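Side-chain contacts in putative ABC transporter amino acid-binding protein (PDB 2Q88), which binds the compatible solute ectoine, and probably hydroxyectoine, as the substrate-binding component of an ABC transporter: residues E3-E8 and R72-T77; A205-G210 and D216-E221. All blocks are in the same frame, centred on the assembly; numbering follows the deposited sequence.

Interaction 1 of 2, residues E3-E8 and R72-T77; sequences ENKLEE and RHDAIT. With CD (cadmium ion), chain E.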
ATOM      1  N   GLU A   3      -2.078 -19.148  18.864  1.00 44.66           N
ATOM      2  CA  GLU A   3      -2.090 -18.243  20.017  1.00 43.48           C
ATOM      3  C   GLU A   3      -0.687 -17.925  20.544  1.00 42.69           C
ATOM      4  O   GLU A   3      -0.478 -16.868  21.146  1.00 42.71           O
ATOM      5  CB  GLU A   3      -2.987 -18.774  21.141  1.00 43.62           C
ATOM      6  CG  GLU A   3      -4.482 -18.629  20.879  1.00 43.63           C
ATOM      7  CD  GLU A   3      -4.971 -17.191  20.974  1.00 43.94           C
ATOM      8  OE1 GLU A   3      -4.797 -16.565  22.047  1.00 44.06           O
ATOM      9  OE2 GLU A   3      -5.540 -16.687  19.980  1.00 42.99           O
ATOM     10  N   ASN A   4       0.270 -18.825  20.316  1.00 41.31           N
ATOM     11  CA  ASN A   4       1.652 -18.575  20.732  1.00 40.13           C
ATOM     12  C   ASN A   4       2.578 -18.115  19.596  1.00 38.68           C
ATOM     13  O   ASN A   4       3.795 -18.295  19.663  1.00 38.26           O
ATOM     14  CB  ASN A   4       2.231 -19.778  21.481  1.00 40.66           C
ATOM     15  CG  ASN A   4       2.234 -21.039  20.652  1.00 41.99           C
ATOM     16  OD1 ASN A   4       2.908 -21.122  19.623  1.00 44.25           O
ATOM     17  ND2 ASN A   4       1.495 -22.046  21.110  1.00 43.68           N
ATOM     18  N   LYS A   5       1.993 -17.506  18.568  1.00 37.00           N
ATOM     19  CA  LYS A   5       2.750 -17.021  17.410  1.00 35.66           C
ATOM     20  C   LYS A   5       3.823 -15.991  17.779  1.00 34.77           C
ATOM     21  O   LYS A   5       4.918 -16.018  17.219  1.00 34.53           O
ATOM     22  CB  LYS A   5       1.800 -16.462  16.338  1.00 35.74           C
ATOM     23  CG  LYS A   5       2.461 -15.973  15.041  1.00 35.87           C
ATOM     24  CD  LYS A   5       3.407 -16.998  14.416  1.00 35.40           C
ATOM     25  CE  LYS A   5       3.539 -16.797  12.917  1.00 35.55           C
ATOM     26  NZ  LYS A   5       3.378 -15.373  12.511  1.00 37.44           N
ATOM     27  N   LEU A   6       3.522 -15.092  18.715  1.00 33.93           N
ATOM     28  CA  LEU A   6       4.508 -14.100  19.142  1.00 33.41           C
ATOM     29  C   LEU A   6       5.726 -14.790  19.759  1.00 33.31           C
ATOM     30  O   LEU A   6       6.856 -14.449  19.431  1.00 32.79           O
ATOM     31  CB  LEU A   6       3.914 -13.092  20.130  1.00 33.33           C
ATOM     32  CG  LEU A   6       4.406 -11.633  20.125  1.00 33.70           C
ATOM     33  CD1 LEU A   6       4.420 -11.065  21.540  1.00 33.74           C
ATOM     34  CD2 LEU A   6       5.770 -11.410  19.459  1.00 32.65           C
ATOM     35  N   GLU A   7       5.493 -15.763  20.641  1.00 33.16           N
ATOM     36  CA  GLU A   7       6.594 -16.516  21.268  1.00 33.86           C
ATOM     37  C   GLU A   7       7.512 -17.136  20.213  1.00 33.24           C
ATOM     38  O   GLU A   7       8.734 -17.091  20.346  1.00 33.02           O
ATOM     39  CB  GLU A   7       6.060 -17.614  22.187  1.00 34.16           C
ATOM     40  CG  GLU A   7       5.236 -17.121  23.365  1.00 37.72           C
ATOM     41  CD  GLU A   7       4.181 -18.129  23.799  1.00 41.66           C
ATOM     42  OE1 GLU A   7       4.510 -19.337  23.903  1.00 43.66           O
ATOM     43  OE2 GLU A   7       3.019 -17.718  24.035  1.00 42.95           O
ATOM     44  N   GLU A   8       6.904 -17.702  19.168  1.00 32.91           N
ATOM     45  CA  GLU A   8       7.618 -18.330  18.055  1.00 32.64           C
ATOM     46  C   GLU A   8       8.499 -17.334  17.307  1.00 32.01           C
ATOM     47  O   GLU A   8       9.641 -17.640  16.962  1.00 31.62           O
ATOM     48  CB  GLU A   8       6.626 -18.966  17.083  1.00 33.04           C
ATOM     49  CG  GLU A   8       5.811 -20.103  17.681  1.00 35.30           C
ATOM     50  CD  GLU A   8       5.010 -20.856  16.636  1.00 38.35           C
ATOM     51  OE1 GLU A   8       4.272 -20.213  15.856  1.00 39.39           O
ATOM     52  OE2 GLU A   8       5.118 -22.102  16.595  1.00 41.08           O
ATOM     53  N   ARG A  72       3.164 -18.223   4.530  1.00 31.17           N
ATOM     54  CA  ARG A  72       4.508 -17.942   4.028  1.00 31.07           C
ATOM     55  C   ARG A  72       5.137 -16.725   4.693  1.00 30.59           C
ATOM     56  O   ARG A  72       6.353 -16.684   4.893  1.00 30.45           O
ATOM     57  CB  ARG A  72       4.525 -17.795   2.506  1.00 31.20           C
ATOM     58  CG  ARG A  72       4.348 -19.120   1.778  1.00 31.64           C
ATOM     59  CD  ARG A  72       4.566 -19.040   0.283  1.00 32.80           C
ATOM     60  NE  ARG A  72       3.433 -18.444  -0.425  1.00 35.57           N
ATOM     61  CZ  ARG A  72       2.396 -19.131  -0.901  1.00 36.66           C
ATOM     62  NH1 ARG A  72       2.332 -20.445  -0.733  1.00 37.72           N
ATOM     63  NH2 ARG A  72       1.416 -18.502  -1.547  1.00 36.06           N
ATOM     64  N   HIS A  73       4.311 -15.740   5.033  1.00 29.60           N
ATOM     65  CA  HIS A  73       4.793 -14.570   5.767  1.00 29.15           C
ATOM     66  C   HIS A  73       3.970 -14.345   7.027  1.00 28.58           C
ATOM     67  O   HIS A  73       2.874 -14.909   7.182  1.00 28.00           O
ATOM     68  CB  HIS A  73       4.819 -13.346   4.858  1.00 29.45           C
ATOM     69  CG  HIS A  73       5.447 -13.624   3.526  1.00 30.51           C
ATOM     70  ND1 HIS A  73       4.714 -13.731   2.366  1.00 31.41           N
ATOM     71  CD2 HIS A  73       6.732 -13.891   3.187  1.00 32.02           C
ATOM     72  CE1 HIS A  73       5.523 -14.014   1.360  1.00 32.18           C
ATOM     73  NE2 HIS A  73       6.754 -14.119   1.831  1.00 32.52           N
ATOM     74  N   ASP A  74       4.510 -13.531   7.924  1.00 27.80           N
ATOM     75  CA  ASP A  74       3.905 -13.313   9.241  1.00 27.69           C
ATOM     76  C   ASP A  74       2.980 -12.102   9.251  1.00 26.76           C
ATOM     77  O   ASP A  74       2.001 -12.069   9.990  1.00 26.75           O
ATOM     78  CB  ASP A  74       5.007 -13.168  10.286  1.00 27.99           C
ATOM     79  CG  ASP A  74       5.912 -14.392  10.338  1.00 29.90           C
ATOM     80  OD1 ASP A  74       5.363 -15.512  10.400  1.00 31.60           O
ATOM     81  OD2 ASP A  74       7.167 -14.344  10.295  1.00 29.21           O
ATOM     82  N   ALA A  75       3.309 -11.108   8.433  1.00 25.67           N
ATOM     83  CA  ALA A  75       2.505  -9.894   8.317  1.00 24.71           C
ATOM     84  C   ALA A  75       2.656  -9.318   6.923  1.00 24.46           C
ATOM     85  O   ALA A  75       3.677  -9.523   6.285  1.00 24.27           O
ATOM     86  CB  ALA A  75       2.954  -8.865   9.361  1.00 24.25           C
ATOM     87  N   ILE A  76       1.637  -8.604   6.449  1.00 23.55           N
ATOM     88  CA  ILE A  76       1.781  -7.787   5.236  1.00 23.70           C
ATOM     89  C   ILE A  76       1.979  -6.359   5.703  1.00 24.03           C
ATOM     90  O   ILE A  76       1.119  -5.819   6.375  1.00 24.68           O
ATOM     91  CB  ILE A  76       0.511  -7.891   4.343  1.00 23.95           C
ATOM     92  CG1 ILE A  76       0.308  -9.322   3.845  1.00 22.96           C
ATOM     93  CG2 ILE A  76       0.610  -6.950   3.160  1.00 22.66           C
ATOM     94  CD1 ILE A  76      -1.127  -9.580   3.331  1.00 22.93           C
ATOM     95  N   THR A  77       3.111  -5.744   5.377  1.00 24.49           N
ATOM     96  CA  THR A  77       3.365  -4.378   5.820  1.00 25.48           C
ATOM     97  C   THR A  77       3.789  -3.584   4.598  1.00 25.57           C
ATOM     98  O   THR A  77       4.971  -3.316   4.392  1.00 25.55           O
ATOM     99  CB  THR A  77       4.465  -4.351   6.892  1.00 25.54           C
ATOM    100  OG1 THR A  77       5.640  -4.947   6.353  1.00 27.15           O
ATOM    101  CG2 THR A  77       4.114  -5.263   8.069  1.00 26.28           C
TER
HETATM  102 CD    CD E 604       8.950 -15.243   1.286  0.70 27.40          CD
HETATM  103  O   HOH W   1      10.275 -15.664   3.185  1.00 22.37           O

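Interaction 2 of 2, residues A205-G210 and D216-E221; sequences AAFRKG and DAFDVE. With CD (cadmium ion), chain D.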
ATOM      1  N   ALA A 205      -1.112  -3.081   9.203  1.00 22.47           N
ATOM      2  CA  ALA A 205      -0.450  -4.365   9.035  1.00 22.78           C
ATOM      3  C   ALA A 205      -1.524  -5.464   9.002  1.00 22.85           C
ATOM      4  O   ALA A 205      -2.479  -5.408   9.766  1.00 22.78           O
ATOM      5  CB  ALA A 205       0.542  -4.607  10.164  1.00 22.44           C
ATOM      6  N   ALA A 206      -1.380  -6.440   8.107  1.00 22.78           N
ATOM      7  CA  ALA A 206      -2.337  -7.550   8.038  1.00 22.61           C
ATOM      8  C   ALA A 206      -1.710  -8.843   8.546  1.00 23.37           C
ATOM      9  O   ALA A 206      -0.600  -9.191   8.145  1.00 22.43           O
ATOM     10  CB  ALA A 206      -2.828  -7.744   6.630  1.00 22.79           C
ATOM     11  N   PHE A 207      -2.447  -9.556   9.397  1.00 23.02           N
ATOM     12  CA  PHE A 207      -1.997 -10.823   9.960  1.00 24.05           C
ATOM     13  C   PHE A 207      -2.963 -11.924   9.574  1.00 24.60           C
ATOM     14  O   PHE A 207      -4.106 -11.653   9.225  1.00 24.31           O
ATOM     15  CB  PHE A 207      -1.907 -10.724  11.485  1.00 23.96           C
ATOM     16  CG  PHE A 207      -1.032  -9.604  11.961  1.00 23.58           C
ATOM     17  CD1 PHE A 207      -1.558  -8.325  12.155  1.00 23.56           C
ATOM     18  CD2 PHE A 207       0.318  -9.819  12.208  1.00 23.13           C
ATOM     19  CE1 PHE A 207      -0.742  -7.274  12.588  1.00 24.16           C
ATOM     20  CE2 PHE A 207       1.132  -8.777  12.642  1.00 24.64           C
ATOM     21  CZ  PHE A 207       0.599  -7.503  12.826  1.00 23.75           C
ATOM     22  N   ARG A 208      -2.484 -13.161   9.623  1.00 26.31           N
ATOM     23  CA  ARG A 208      -3.325 -14.327   9.396  1.00 28.45           C
ATOM     24  C   ARG A 208      -4.455 -14.311  10.432  1.00 28.82           C
ATOM     25  O   ARG A 208      -4.217 -13.998  11.605  1.00 29.15           O
ATOM     26  CB  ARG A 208      -2.472 -15.587   9.548  1.00 28.26           C
ATOM     27  CG  ARG A 208      -2.593 -16.598   8.432  1.00 29.57           C
ATOM     28  CD  ARG A 208      -1.902 -17.939   8.741  1.00 30.93           C
ATOM     29  NE  ARG A 208      -2.512 -18.602   9.896  1.00 36.86           N
ATOM     30  CZ  ARG A 208      -1.897 -18.878  11.047  1.00 37.91           C
ATOM     31  NH1 ARG A 208      -0.612 -18.581  11.230  1.00 40.84           N
ATOM     32  NH2 ARG A 208      -2.572 -19.474  12.019  1.00 37.79           N
ATOM     33  N   LYS A 209      -5.678 -14.625  10.004  1.00 29.57           N
ATOM     34  CA  LYS A 209      -6.858 -14.630  10.894  1.00 30.05           C
ATOM     35  C   LYS A 209      -6.648 -15.378  12.215  1.00 29.88           C
ATOM     36  O   LYS A 209      -7.113 -14.937  13.282  1.00 30.40           O
ATOM     37  CB  LYS A 209      -8.075 -15.211  10.164  1.00 30.31           C
ATOM     38  CG  LYS A 209      -8.767 -14.238   9.223  1.00 31.25           C
ATOM     39  CD  LYS A 209      -9.547 -13.185   9.989  1.00 33.22           C
ATOM     40  CE  LYS A 209     -10.518 -12.460   9.074  1.00 33.58           C
ATOM     41  NZ  LYS A 209     -10.951 -11.165   9.676  1.00 35.19           N
ATOM     42  N   GLY A 210      -5.943 -16.504  12.140  1.00 29.43           N
ATOM     43  CA  GLY A 210      -5.615 -17.291  13.324  1.00 28.36           C
ATOM     44  C   GLY A 210      -4.506 -16.726  14.191  1.00 27.83           C
ATOM     45  O   GLY A 210      -4.266 -17.219  15.297  1.00 27.41           O
ATOM     46  N   ASP A 216      -3.269  -8.331  18.177  1.00 23.60           N
ATOM     47  CA  ASP A 216      -3.548  -7.608  19.437  1.00 23.30           C
ATOM     48  C   ASP A 216      -2.310  -6.971  20.038  1.00 23.02           C
ATOM     49  O   ASP A 216      -2.332  -5.802  20.411  1.00 22.89           O
ATOM     50  CB  ASP A 216      -4.153  -8.531  20.505  1.00 23.57           C
ATOM     51  CG  ASP A 216      -5.519  -9.056  20.135  1.00 25.26           C
ATOM     52  OD1 ASP A 216      -6.105  -8.624  19.117  1.00 25.06           O
ATOM     53  OD2 ASP A 216      -6.084  -9.913  20.840  1.00 24.32           O
ATOM     54  N   ALA A 217      -1.243  -7.762  20.170  1.00 23.21           N
ATOM     55  CA  ALA A 217       0.039  -7.285  20.690  1.00 23.11           C
ATOM     56  C   ALA A 217       0.643  -6.149  19.856  1.00 23.18           C
ATOM     57  O   ALA A 217       1.140  -5.149  20.393  1.00 23.26           O
ATOM     58  CB  ALA A 217       1.016  -8.448  20.788  1.00 23.35           C
ATOM     59  N   PHE A 218       0.603  -6.312  18.541  1.00 22.85           N
ATOM     60  CA  PHE A 218       1.026  -5.277  17.608  1.00 23.03           C
ATOM     61  C   PHE A 218       0.201  -4.003  17.850  1.00 22.83           C
ATOM     62  O   PHE A 218       0.741  -2.904  17.939  1.00 22.66           O
ATOM     63  CB  PHE A 218       0.834  -5.802  16.179  1.00 23.19           C
ATOM     64  CG  PHE A 218       1.365  -4.895  15.105  1.00 23.75           C
ATOM     65  CD1 PHE A 218       0.540  -3.926  14.513  1.00 24.83           C
ATOM     66  CD2 PHE A 218       2.677  -5.021  14.654  1.00 25.39           C
ATOM     67  CE1 PHE A 218       1.033  -3.088  13.497  1.00 24.40           C
ATOM     68  CE2 PHE A 218       3.177  -4.178  13.639  1.00 24.24           C
ATOM     69  CZ  PHE A 218       2.346  -3.222  13.061  1.00 24.17           C
ATOM     70  N   ASP A 219      -1.112  -4.168  17.991  1.00 22.02           N
ATOM     71  CA  ASP A 219      -2.020  -3.046  18.198  1.00 22.05           C
ATOM     72  C   ASP A 219      -1.788  -2.308  19.510  1.00 21.77           C
ATOM     73  O   ASP A 219      -1.916  -1.096  19.552  1.00 21.61           O
ATOM     74  CB  ASP A 219      -3.472  -3.512  18.109  1.00 22.28           C
ATOM     75  CG  ASP A 219      -4.025  -3.420  16.697  1.00 24.65           C
ATOM     76  OD1 ASP A 219      -3.374  -2.776  15.856  1.00 25.37           O
ATOM     77  OD2 ASP A 219      -5.108  -3.936  16.348  1.00 25.74           O
ATOM     78  N   VAL A 220      -1.432  -3.032  20.572  1.00 21.55           N
ATOM     79  CA  VAL A 220      -1.146  -2.400  21.861  1.00 21.82           C
ATOM     80  C   VAL A 220       0.031  -1.421  21.702  1.00 21.71           C
ATOM     81  O   VAL A 220      -0.027  -0.284  22.171  1.00 22.08           O
ATOM     82  CB  VAL A 220      -0.905  -3.456  22.983  1.00 21.33           C
ATOM     83  CG1 VAL A 220      -0.249  -2.838  24.204  1.00 22.48           C
ATOM     84  CG2 VAL A 220      -2.229  -4.114  23.393  1.00 22.27           C
ATOM     85  N   GLU A 221       1.070  -1.853  20.999  1.00 22.16           N
ATOM     86  CA  GLU A 221       2.253  -1.008  20.763  1.00 22.45           C
ATOM     87  C   GLU A 221       1.975   0.154  19.810  1.00 22.13           C
ATOM     88  O   GLU A 221       2.521   1.252  19.982  1.00 22.37           O
ATOM     89  CB  GLU A 221       3.424  -1.835  20.217  1.00 23.34           C
ATOM     90  CG  GLU A 221       4.006  -2.881  21.176  1.00 25.54           C
ATOM     91  CD  GLU A 221       4.203  -2.380  22.596  1.00 30.00           C
ATOM     92  OE1 GLU A 221       4.911  -1.367  22.801  1.00 30.01           O
ATOM     93  OE2 GLU A 221       3.653  -3.013  23.528  1.00 32.87           O
TER
HETATM   94 CD    CD D 603      -7.621 -11.393  21.222  0.60 33.46          CD
HETATM   95  O   HOH W   2      -6.351 -13.240  22.059  1.00 40.80           O
HETATM   96  O   HOH W   3      -8.651 -10.215  20.785  1.00 15.93           O
HETATM   97  O   HOH W   4      -9.923 -12.370  21.173  1.00 35.89           O

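Interaction 1 of 2, residues E3-E8 and R72-T77
The ammonium of Lys5 reaches the carboxylate of Asp74 from above its plane, NZ lying 2.9 Å from OD1 along a line tilted 45° out of that plane. The neighbouring flat group, the imidazole of His73, belongs to a separate site: CB of Arg72 sits over the rim of one face, 4.0 Å above the ring plane, while a cadmium ion lies at the edge, in plane, 2.5 Å from NE2. Ser57 and a water, the latter 2.4 Å from the metal, also bind this ion. Lys5 and Asp74 alone join the two segments, and both are buried. Their CA atoms are 9.0 Å apart, a gap bridged mainly by the lysine chain. CG of Lys5 stands anti to the backbone N (chi1 -177°), which sends the side chain off the helix; bends at chi2 and chi4 then turn its end to the acid, with CE 3.4 Å from Asp74 OD1. Between the two segments the contact is this one charged hydrogen bond; apolar packing on the lysine comes from Leu214 of helix 212-228. Asp74 is gripped at both oxygens, since OD2 accepts a hydrogen bond from the backbone N of Arg16, which helps to fix the rotation of the carboxylate. Asp211 offers the ammonium a further, long and weak ion pair. With an alanine in place of Lys5, OD1 of the buried Asp74 is likely to be left without its positive mate. The pair thus ties the N-terminal helix 5-12 to the residues leading into strand 75-76 of the parallel sheet ordered 53-58, 14-19, 75-76, the 2-1-3 start of the sheet in an alpha/beta lobe of periplasmic binding proteins.

Interaction 2 of 2, residues A205-G210 and D216-E221
Ala205 and Phe218 mark the closest backbone approach, their CA atoms 8.7 Å apart, where the extended chain around strand 206-207 packs against helix 212-228. Ala205 and Phe207, two residues apart on the extended chain, both direct their CB atoms toward the helix and meet the single ring of Phe218. Phe207 comes in over one face of that ring with its CZ corner, 3.5 Å from Phe218 CG and displaced toward the rim. The result is a tilted T-shaped (edge-to-face) pair, centroids 5.2 Å apart and planes at 64°. Further out on the Phe218 ring, CZ lies 3.7 Å from Ala205 CB, a purely apolar contact. A chi1 of -174° swings the Phe218 ring beside its carbonyl carbon, into the path of Phe207; Ile45 of helix 37-48 and Ser93 also pack on Phe218, and Leu214 touches Phe207. On the outer side of the same helix, Asp216 turns away and binds a cadmium ion through OD2 at 2.2 Å, together with Glu212. Inside, the aromatic pair packs a helix against strand 206-207, itself bonded to 91-92 and 75-76, in the hydrophobic layer of an alpha/beta lobe of the solute-binding fold.

Overall arrangement
Both contacts are buried, but within the lobe rather than at the middle of the protein, their centres about 20 Å (interaction 1) and about 17 Å (interaction 2) from the chain's centre and about 9 Å from each other. They share no segment, yet they join directly: Ile76 N is 2.9 Å from Ala206 O, a probable hydrogen bond, and the Phe207 ring packs on Ala75. Helix 212-228 touches both, bearing on Lys5 through Leu214 and supplying Phe218. Their chemistry differs: interaction 1 rests on one salt bridge, interaction 2 on aromatic and methyl packing without a hydrogen bond across it. Each segment pair also carries one ligand of a separate cadmium ion.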